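Local coordinates for protein fervidolysin (Fervidobacterium pennivorans, PDB 1R6V) that degrades keratin into peptides as a subtilisin-like serine protease, allowing the bacterium that makes it to grow on native feathers, at residues S42-I47 against V65-N70; V452-A457 against P464-S469; S567-P572 against L613-D618; G623-N628 against I632-V637. The protein carries 1 engineered substitution. All coordinates share one frame; numbering follows the deposited sequence.

Contact 1 of 4, residues S42-I47 against V65-N70; sequences SEVDKI and VSIKLN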
# COMPACT_ATOMS: atom_id res chain seq x y z
N SER A 42 -5.84 -20.13 13.20
CA SER A 42 -6.46 -21.42 12.91
C SER A 42 -7.42 -21.36 11.72
O SER A 42 -7.57 -22.33 10.97
CB SER A 42 -7.18 -21.96 14.16
OG SER A 42 -8.35 -21.22 14.45
N GLU A 43 -8.06 -20.21 11.53
CA GLU A 43 -9.00 -20.06 10.42
C GLU A 43 -8.29 -20.13 9.08
O GLU A 43 -8.91 -20.48 8.07
CB GLU A 43 -9.75 -18.73 10.52
CG GLU A 43 -10.89 -18.72 11.52
CD GLU A 43 -12.04 -19.64 11.12
OE1 GLU A 43 -12.78 -19.32 10.15
OE2 GLU A 43 -12.21 -20.70 11.76
N VAL A 44 -7.02 -19.78 9.06
CA VAL A 44 -6.26 -19.82 7.81
C VAL A 44 -6.23 -21.26 7.32
O VAL A 44 -6.22 -21.51 6.11
CB VAL A 44 -4.81 -19.30 8.02
CG1 VAL A 44 -4.03 -19.38 6.71
CG2 VAL A 44 -4.85 -17.84 8.50
N ASP A 45 -6.23 -22.21 8.24
CA ASP A 45 -6.19 -23.61 7.84
C ASP A 45 -7.43 -24.01 7.03
O ASP A 45 -7.36 -24.94 6.23
CB ASP A 45 -6.02 -24.51 9.06
CG ASP A 45 -4.68 -24.28 9.77
OD1 ASP A 45 -3.70 -23.91 9.09
OD2 ASP A 45 -4.62 -24.48 11.00
N LYS A 46 -8.54 -23.31 7.23
CA LYS A 46 -9.76 -23.59 6.47
C LYS A 46 -9.55 -23.16 5.02
O LYS A 46 -10.08 -23.78 4.10
CB LYS A 46 -10.96 -22.85 7.07
CG LYS A 46 -11.37 -23.37 8.44
CD LYS A 46 -12.56 -22.59 8.96
CE LYS A 46 -13.07 -23.16 10.29
NZ LYS A 46 -14.22 -22.35 10.80
N ILE A 47 -8.77 -22.10 4.81
CA ILE A 47 -8.47 -21.63 3.46
C ILE A 47 -7.47 -22.58 2.81
O ILE A 47 -7.59 -22.90 1.63
CB ILE A 47 -7.86 -20.20 3.48
CG1 ILE A 47 -8.90 -19.19 3.96
CG2 ILE A 47 -7.37 -19.82 2.08
CD1 ILE A 47 -8.36 -17.76 4.15
N VAL A 65 -0.11 -14.90 6.33
CA VAL A 65 0.37 -16.20 5.88
C VAL A 65 0.26 -16.13 4.36
O VAL A 65 -0.77 -15.69 3.85
CB VAL A 65 -0.55 -17.37 6.33
CG1 VAL A 65 -0.08 -18.66 5.67
CG2 VAL A 65 -0.53 -17.52 7.84
N SER A 66 1.31 -16.53 3.65
CA SER A 66 1.26 -16.53 2.19
C SER A 66 1.03 -17.99 1.81
O SER A 66 1.68 -18.89 2.35
CB SER A 66 2.58 -16.01 1.60
OG SER A 66 3.64 -16.88 1.93
N ILE A 67 0.09 -18.22 0.89
CA ILE A 67 -0.27 -19.57 0.46
C ILE A 67 -0.07 -19.79 -1.03
O ILE A 67 -0.63 -19.07 -1.85
CB ILE A 67 -1.76 -19.85 0.77
CG1 ILE A 67 -2.02 -19.64 2.26
CG2 ILE A 67 -2.14 -21.28 0.31
CD1 ILE A 67 -3.49 -19.77 2.65
N LYS A 68 0.73 -20.79 -1.39
CA LYS A 68 0.95 -21.12 -2.79
C LYS A 68 -0.26 -21.97 -3.20
O LYS A 68 -0.67 -22.87 -2.47
CB LYS A 68 2.24 -21.92 -2.93
CG LYS A 68 2.88 -21.79 -4.28
CD LYS A 68 4.08 -22.70 -4.40
CE LYS A 68 4.88 -22.31 -5.61
NZ LYS A 68 3.99 -22.07 -6.78
N LEU A 69 -0.82 -21.69 -4.38
CA LEU A 69 -2.02 -22.38 -4.86
C LEU A 69 -1.93 -23.75 -5.54
O LEU A 69 -2.94 -24.43 -5.71
CB LEU A 69 -2.80 -21.43 -5.78
CG LEU A 69 -3.20 -20.11 -5.12
CD1 LEU A 69 -3.95 -19.24 -6.12
CD2 LEU A 69 -4.06 -20.39 -3.90
N ASN A 70 -0.74 -24.14 -5.97
CA ASN A 70 -0.59 -25.45 -6.62
C ASN A 70 -1.65 -25.78 -7.68
O ASN A 70 -2.60 -26.50 -7.40
CB ASN A 70 -0.59 -26.58 -5.58
CG ASN A 70 0.33 -26.31 -4.40
OD1 ASN A 70 1.36 -25.64 -4.52
ND2 ASN A 70 -0.04 -26.86 -3.24

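Contact 2 of 4, residues V452-A457 against P464-S469; sequences VVVTDA and PTVFVS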
# COMPACT_ATOMS: atom_id res chain seq x y z
N VAL A 452 -9.82 7.01 10.69
CA VAL A 452 -11.17 7.29 10.25
C VAL A 452 -11.82 5.91 10.38
O VAL A 452 -11.34 4.94 9.81
CB VAL A 452 -11.25 7.82 8.79
CG1 VAL A 452 -12.72 7.99 8.37
CG2 VAL A 452 -10.54 9.19 8.69
N VAL A 453 -12.88 5.83 11.18
CA VAL A 453 -13.58 4.58 11.42
C VAL A 453 -14.97 4.69 10.80
O VAL A 453 -15.78 5.50 11.25
CB VAL A 453 -13.74 4.30 12.93
CG1 VAL A 453 -14.29 2.90 13.14
CG2 VAL A 453 -12.39 4.46 13.64
N VAL A 454 -15.25 3.87 9.78
CA VAL A 454 -16.55 3.89 9.10
C VAL A 454 -17.34 2.65 9.52
O VAL A 454 -16.83 1.54 9.42
CB VAL A 454 -16.37 3.87 7.56
CG1 VAL A 454 -17.72 4.06 6.85
CG2 VAL A 454 -15.39 4.97 7.13
N THR A 455 -18.57 2.85 10.00
CA THR A 455 -19.40 1.73 10.45
C THR A 455 -20.79 1.87 9.87
O THR A 455 -21.07 2.83 9.16
CB THR A 455 -19.56 1.72 11.99
OG1 THR A 455 -20.16 2.95 12.40
CG2 THR A 455 -18.21 1.56 12.67
N ASP A 456 -21.67 0.91 10.17
CA ASP A 456 -23.04 1.00 9.70
C ASP A 456 -23.74 2.04 10.58
O ASP A 456 -23.12 2.63 11.47
CB ASP A 456 -23.75 -0.37 9.76
CG ASP A 456 -23.67 -1.03 11.12
OD1 ASP A 456 -23.30 -0.39 12.11
OD2 ASP A 456 -24.01 -2.23 11.20
N ALA A 457 -25.03 2.26 10.35
CA ALA A 457 -25.80 3.26 11.08
C ALA A 457 -25.72 3.22 12.60
O ALA A 457 -25.54 4.26 13.24
CB ALA A 457 -27.26 3.21 10.63
N PRO A 464 -15.79 -2.37 5.33
CA PRO A 464 -14.51 -2.53 4.63
C PRO A 464 -14.44 -1.98 3.21
O PRO A 464 -15.45 -1.90 2.50
CB PRO A 464 -14.30 -4.04 4.68
CG PRO A 464 -15.68 -4.57 4.55
CD PRO A 464 -16.52 -3.65 5.42
N THR A 465 -13.22 -1.61 2.82
CA THR A 465 -12.91 -1.08 1.50
C THR A 465 -13.54 0.27 1.16
O THR A 465 -13.80 0.57 0.00
CB THR A 465 -13.24 -2.09 0.35
OG1 THR A 465 -14.65 -2.12 0.11
CG2 THR A 465 -12.76 -3.49 0.73
N VAL A 466 -13.79 1.06 2.20
CA VAL A 466 -14.33 2.40 2.00
C VAL A 466 -13.09 3.28 1.77
O VAL A 466 -12.10 3.17 2.50
CB VAL A 466 -15.10 2.87 3.24
CG1 VAL A 466 -15.42 4.36 3.14
CG2 VAL A 466 -16.40 2.07 3.37
N PHE A 467 -13.14 4.13 0.75
CA PHE A 467 -12.02 5.00 0.45
C PHE A 467 -12.09 6.22 1.35
O PHE A 467 -13.17 6.74 1.62
CB PHE A 467 -12.07 5.46 -1.01
CG PHE A 467 -12.85 4.55 -1.92
CD1 PHE A 467 -14.25 4.60 -1.98
CD2 PHE A 467 -12.18 3.64 -2.75
CE1 PHE A 467 -14.97 3.76 -2.84
CE2 PHE A 467 -12.89 2.80 -3.61
CZ PHE A 467 -14.29 2.86 -3.66
N VAL A 468 -10.94 6.65 1.85
CA VAL A 468 -10.89 7.83 2.72
C VAL A 468 -9.82 8.73 2.15
O VAL A 468 -8.63 8.39 2.10
CB VAL A 468 -10.56 7.47 4.18
CG1 VAL A 468 -10.49 8.74 5.03
CG2 VAL A 468 -11.63 6.54 4.74
N SER A 469 -10.26 9.91 1.72
CA SER A 469 -9.38 10.88 1.09
C SER A 469 -9.29 12.13 1.95
O SER A 469 -10.31 12.74 2.25
CB SER A 469 -9.97 11.21 -0.28
OG SER A 469 -9.12 12.05 -1.04

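Contact 3 of 4, residues S567-P572 against L613-D618; sequences STLKDP and LPAATD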
# COMPACT_ATOMS: atom_id res chain seq x y z
N SER A 567 -51.48 -16.26 -5.93
CA SER A 567 -52.68 -16.80 -5.30
C SER A 567 -52.78 -18.32 -5.47
O SER A 567 -53.48 -18.98 -4.70
CB SER A 567 -53.93 -16.14 -5.88
OG SER A 567 -54.05 -16.40 -7.27
N THR A 568 -52.09 -18.85 -6.47
CA THR A 568 -52.09 -20.28 -6.75
C THR A 568 -51.15 -21.03 -5.83
O THR A 568 -51.11 -22.26 -5.83
CB THR A 568 -51.66 -20.58 -8.20
OG1 THR A 568 -50.35 -20.06 -8.42
CG2 THR A 568 -52.63 -19.95 -9.19
N LEU A 569 -50.36 -20.30 -5.05
CA LEU A 569 -49.42 -20.92 -4.12
C LEU A 569 -50.03 -21.00 -2.73
O LEU A 569 -50.88 -20.19 -2.37
CB LEU A 569 -48.11 -20.12 -4.07
CG LEU A 569 -47.27 -20.11 -5.35
CD1 LEU A 569 -45.96 -19.37 -5.11
CD2 LEU A 569 -46.98 -21.53 -5.78
N LYS A 570 -49.58 -21.98 -1.96
CA LYS A 570 -50.06 -22.20 -0.61
C LYS A 570 -49.21 -21.40 0.37
O LYS A 570 -48.01 -21.65 0.51
CB LYS A 570 -49.99 -23.69 -0.26
CG LYS A 570 -51.16 -24.19 0.57
CD LYS A 570 -51.30 -23.45 1.88
CE LYS A 570 -52.62 -23.79 2.56
NZ LYS A 570 -52.80 -23.06 3.84
N ASP A 571 -49.84 -20.45 1.05
CA ASP A 571 -49.20 -19.59 2.03
C ASP A 571 -47.84 -19.07 1.59
O ASP A 571 -46.81 -19.38 2.19
CB ASP A 571 -49.03 -20.33 3.37
CG ASP A 571 -50.35 -20.83 3.92
OD1 ASP A 571 -51.35 -20.08 3.85
OD2 ASP A 571 -50.39 -21.97 4.44
N PRO A 572 -47.81 -18.27 0.51
CA PRO A 572 -46.54 -17.73 0.04
C PRO A 572 -45.98 -16.69 1.02
O PRO A 572 -46.72 -15.85 1.55
CB PRO A 572 -46.90 -17.12 -1.31
CG PRO A 572 -48.31 -16.65 -1.09
CD PRO A 572 -48.93 -17.82 -0.35
N LEU A 613 -46.59 -25.72 0.11
CA LEU A 613 -46.69 -26.83 -0.82
C LEU A 613 -45.91 -26.54 -2.10
O LEU A 613 -45.83 -25.40 -2.54
CB LEU A 613 -48.16 -27.10 -1.16
CG LEU A 613 -49.06 -27.46 0.03
CD1 LEU A 613 -50.50 -27.56 -0.44
CD2 LEU A 613 -48.61 -28.78 0.65
N PRO A 614 -45.33 -27.58 -2.71
CA PRO A 614 -44.55 -27.44 -3.94
C PRO A 614 -45.34 -26.86 -5.10
O PRO A 614 -46.53 -27.13 -5.25
CB PRO A 614 -44.08 -28.86 -4.22
CG PRO A 614 -45.17 -29.69 -3.65
CD PRO A 614 -45.45 -29.00 -2.34
N ALA A 615 -44.68 -26.05 -5.92
CA ALA A 615 -45.34 -25.43 -7.06
C ALA A 615 -45.71 -26.48 -8.10
O ALA A 615 -44.91 -27.35 -8.44
CB ALA A 615 -44.43 -24.38 -7.68
N ALA A 616 -46.94 -26.38 -8.61
CA ALA A 616 -47.42 -27.32 -9.61
C ALA A 616 -46.73 -27.10 -10.94
O ALA A 616 -46.49 -28.05 -11.69
CB ALA A 616 -48.93 -27.18 -9.76
N THR A 617 -46.40 -25.85 -11.23
CA THR A 617 -45.76 -25.47 -12.49
C THR A 617 -44.75 -24.35 -12.22
O THR A 617 -44.83 -23.70 -11.19
CB THR A 617 -46.82 -24.95 -13.49
OG1 THR A 617 -47.82 -25.96 -13.70
CG2 THR A 617 -46.19 -24.60 -14.83
N ASP A 618 -43.81 -24.14 -13.14
CA ASP A 618 -42.82 -23.07 -12.98
C ASP A 618 -43.55 -21.75 -12.90
O ASP A 618 -44.52 -21.51 -13.62
CB ASP A 618 -41.87 -23.00 -14.19
CG ASP A 618 -40.72 -23.97 -14.10
OD1 ASP A 618 -40.75 -24.86 -13.23
OD2 ASP A 618 -39.78 -23.84 -14.91
O HOH W 1 -47.90 -23.82 -3.35

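Contact 4 of 4, residues G623-N628 against I632-V637; sequences GTVTLN and IPVYGV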
# COMPACT_ATOMS: atom_id res chain seq x y z
N GLY A 623 -40.33 -8.31 -9.31
CA GLY A 623 -40.54 -7.22 -8.38
C GLY A 623 -39.62 -6.06 -8.68
O GLY A 623 -38.92 -6.06 -9.69
N THR A 624 -39.62 -5.07 -7.80
CA THR A 624 -38.76 -3.91 -7.96
C THR A 624 -38.10 -3.64 -6.62
O THR A 624 -38.75 -3.61 -5.58
CB THR A 624 -39.60 -2.66 -8.38
OG1 THR A 624 -40.26 -2.93 -9.63
CG2 THR A 624 -38.71 -1.43 -8.54
N VAL A 625 -36.78 -3.48 -6.64
CA VAL A 625 -36.04 -3.16 -5.42
C VAL A 625 -35.70 -1.68 -5.58
O VAL A 625 -35.27 -1.26 -6.65
CB VAL A 625 -34.72 -3.98 -5.31
CG1 VAL A 625 -33.72 -3.26 -4.39
CG2 VAL A 625 -35.00 -5.36 -4.75
N THR A 626 -35.94 -0.90 -4.53
CA THR A 626 -35.59 0.51 -4.56
C THR A 626 -34.47 0.60 -3.53
O THR A 626 -34.70 0.48 -2.33
CB THR A 626 -36.77 1.42 -4.16
OG1 THR A 626 -37.87 1.19 -5.05
CG2 THR A 626 -36.35 2.89 -4.29
N LEU A 627 -33.26 0.80 -4.03
CA LEU A 627 -32.08 0.85 -3.18
C LEU A 627 -31.47 2.24 -3.18
O LEU A 627 -30.97 2.70 -4.20
CB LEU A 627 -31.06 -0.15 -3.72
CG LEU A 627 -29.70 -0.25 -3.03
CD1 LEU A 627 -29.88 -0.63 -1.54
CD2 LEU A 627 -28.91 -1.31 -3.78
N ASN A 628 -31.52 2.91 -2.04
CA ASN A 628 -30.99 4.27 -1.94
C ASN A 628 -31.60 5.16 -3.03
O ASN A 628 -30.92 6.01 -3.61
CB ASN A 628 -29.46 4.24 -2.01
CG ASN A 628 -28.86 3.49 -0.84
OD1 ASN A 628 -29.27 3.70 0.30
ND2 ASN A 628 -27.90 2.62 -1.10
N ILE A 632 -34.49 -0.98 -9.16
CA ILE A 632 -33.80 -2.10 -9.78
C ILE A 632 -34.76 -3.28 -9.94
O ILE A 632 -35.30 -3.78 -8.96
CB ILE A 632 -32.63 -2.58 -8.91
CG1 ILE A 632 -31.69 -1.40 -8.62
CG2 ILE A 632 -31.89 -3.70 -9.63
CD1 ILE A 632 -30.53 -1.76 -7.70
N PRO A 633 -34.98 -3.73 -11.18
CA PRO A 633 -35.88 -4.86 -11.41
C PRO A 633 -35.23 -6.16 -10.89
O PRO A 633 -34.02 -6.36 -11.04
CB PRO A 633 -36.05 -4.87 -12.93
CG PRO A 633 -34.71 -4.36 -13.41
CD PRO A 633 -34.41 -3.22 -12.45
N VAL A 634 -36.03 -7.03 -10.29
CA VAL A 634 -35.54 -8.31 -9.79
C VAL A 634 -36.53 -9.39 -10.17
O VAL A 634 -37.71 -9.12 -10.38
CB VAL A 634 -35.38 -8.33 -8.24
CG1 VAL A 634 -34.34 -7.29 -7.81
CG2 VAL A 634 -36.71 -8.07 -7.56
N TYR A 635 -36.05 -10.62 -10.29
CA TYR A 635 -36.93 -11.73 -10.63
C TYR A 635 -36.27 -13.03 -10.23
O TYR A 635 -35.09 -13.07 -9.87
CB TYR A 635 -37.24 -11.72 -12.14
CG TYR A 635 -36.08 -12.09 -13.03
CD1 TYR A 635 -35.95 -13.38 -13.55
CD2 TYR A 635 -35.09 -11.15 -13.33
CE1 TYR A 635 -34.86 -13.72 -14.34
CE2 TYR A 635 -34.00 -11.49 -14.11
CZ TYR A 635 -33.89 -12.77 -14.61
OH TYR A 635 -32.79 -13.08 -15.37
N GLY A 636 -37.05 -14.09 -10.29
CA GLY A 636 -36.55 -15.41 -9.96
C GLY A 636 -37.59 -16.38 -10.47
O GLY A 636 -38.67 -15.97 -10.88
N VAL A 637 -37.28 -17.66 -10.44
CA VAL A 637 -38.22 -18.65 -10.92
C VAL A 637 -38.41 -19.70 -9.84
O VAL A 637 -37.44 -20.25 -9.33
CB VAL A 637 -37.70 -19.34 -12.20
CG1 VAL A 637 -38.70 -20.39 -12.67
CG2 VAL A 637 -37.46 -18.30 -13.30

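Contact 1 of 4, residues S42-I47 against V65-N70
No flat group enters the junction where Val-44 and Ile-47 meet Val-65 and Ile-67; every atom that touches is aliphatic, and the carboxylate of Glu-43 is engaged with its own helix. Its OE2 offers the syn lone pair to Lys-46 NZ, a salt bridge of 2.8 Å one turn along. The fold here is the ferredoxin-like alpha/beta sandwich known from subtilisin propeptides: helix 41-51 lies on one face of a four-stranded antiparallel sheet, and strand 64-68 runs beneath it, the two short axes 10.6 Å apart and only 16° from parallel. Val-44 makes the larger share of the helix side of the contact. Its CG1, anti to the backbone N (chi1 179°), drops onto Val-65 and stands 4.0 Å from that residue's CB, roughly equally spaced from both of its methyls. Tyr-38 and Val-36 of strand 33-38 touch this same layer from the adjoining strand, while Leu-86 covers Ile-47 from a loop. Further along, the extended chain of Ile-67 reaches back between the two helix residues, and its CD1 comes 4.1 Å from Val-44 CG1 and 3.9 Å from Ile-47 CG2, the latter pair of side chains crossing nearly at right angles.

Contact 2 of 4, residues V452-A457 against P464-S469
Val-452 points straight at Val-468, and its three side-chain carbons all find that one residue. Starting at the root, Val-452 CB lies 3.9 Å from Val-468 CG1. The branch CG1 of Val-452 comes next, set between the two methyls of its partner, with Val-468 CG1 and CG2 each 4.1 Å away. The other branch makes the closest approach: Val-452 CG2 stands 3.7 Å from Val-468 CG1. Both valines carry CG1 anti to the backbone N (chi1 176° and 178°), and they reach tip to tip. Two residues along, Val-454 and Val-466 repeat the meeting with less overlap, through a single methyl from each, Val-454 CG2 and Val-466 CG1 at 4.0 Å. This is the interior of the Ig-like beta sandwich. Strand 446-455 belongs to one sheet and strand 466-471 to the other, and no hydrogen bond passes between these segments; the facing CA atoms of Val-454 and Val-466 are 7.6 Å apart, a spacing filled by side chains. Val-552, Phe-490, Ile-500 and Val-502 close round the four valines from neighbouring strands of both sheets. Val-453 and Phe-467, by contrast, turn away from the interior. In the segment leading into strand 466-471, Thr-465 adopts a left-handed backbone conformation, and its carbonyl oxygen sits 4.2 Å above the plane of the Phe-467 ring, over the ring centre.

Contact 3 of 4, residues S567-P572 against L613-D618
Lys-570 and Leu-613 bring two irregular loops to a CA-CA distance of 5.7 Å, and a water bridges their main chains: it accepts from Lys-570 N at 2.9 Å and donates to Leu-613 O at 2.7 Å. No direct hydrogen bond joins the two segments. Among the side chains, the lysine contributes its aliphatic root. CB and CG lie against the leucine, the tightest approach being Lys-570 CG to Leu-613 CD1 at 3.6 Å, and the two chains cross obliquely. Past CG the lysine bends (chi2 -59°) and carries its ammonium group off the leucine to its own neighbour, Asp-571. There Lys-570 NZ meets Asp-571 OD2 on the syn side at 2.7 Å, about 34° out of the carboxylate plane, which ties the charged end down within the loop and leaves the methylenes as the part that packs. The second meeting is thinner: Leu-569 CD2 comes within 4.3 Å of Ala-615 CB. Both loops belong to the second beta-sandwich domain, and each carries the chain from one of its sheets to the other. Residues 567-572 lead from strand 558-562 toward strand 573-577, and residues 613-618 from strand 604-610 toward strand 619-627. Leu-638, at the end of strand 630-638, touches both Leu-569 and Ala-615, so their small apolar patch rests on that outermost strand.

Contact 4 of 4, residues G623-N628 against I632-V637
Val-625 and Val-634 form the apolar centre, their side chains crossing at about a right angle with Val-625 CG2 3.7 Å from Val-634 CG1. They lie on one face of a beta hairpin, strands 619-627 and 630-638, in the second beta-sandwich domain, and Trp-666 of strand 666-669, in the opposing sheet, covers them together with Ile-632. That isoleucine is the direct partner of Val-625, the two CB atoms 4.4 Å apart; its far end, CD1, reaches Leu-627 CD2 at 4.3 Å and carries the apolar strip toward the turn. Val-634 also serves the glycine opposite. With chi1 at -62°, CG2 takes the crowded position between its own N and carbonyl carbon and lies 3.7 Å from both C and O of Gly-623, over main chain that bears no side chain. Cut back to an alanine, this position would probably leave a gap between Val-625 CG2 and Gly-623 and take from Trp-666 part of the surface it packs on. Outward from these residues comes the ladder. Thr-624 and Pro-633 form a non-hydrogen-bonded pair on the other face, flanked by two hydrogen-bonded pairs. Val-625 N to Ile-632 O, at 2.8 Å, is almost straight, and Ile-632 N answers to Val-625 O. The axes of the short segments 623-627 and 632-637 stand at 137°, well short of strictly antiparallel. At the glycine end Gly-623 N gives to Val-634 O at 2.9 Å, and in return Val-634 N approaches Gly-623 O from above the carbonyl plane, 46° out of it, at 3.1 Å.

In the fold
The four contacts follow one another along the chain and fall in three domains. Contacts 1 and 2 are fully buried and wholly apolar where their segments meet, but they join different layers: helix to sheet in the propeptide, sheet to sheet in the Ig-like sandwich. Contacts 3 and 4 share the second sandwich domain, their centres about 21 Å apart, and they touch through Asp-618 and Val-637. Contact 4 alone joins neighbouring strands of one sheet and so has direct backbone hydrogen bonds, with an apolar inner face and a more open outer one. Contact 3, farthest from the chain centre, is largely surface, where water and a local salt bridge accompany sparse aliphatic packing.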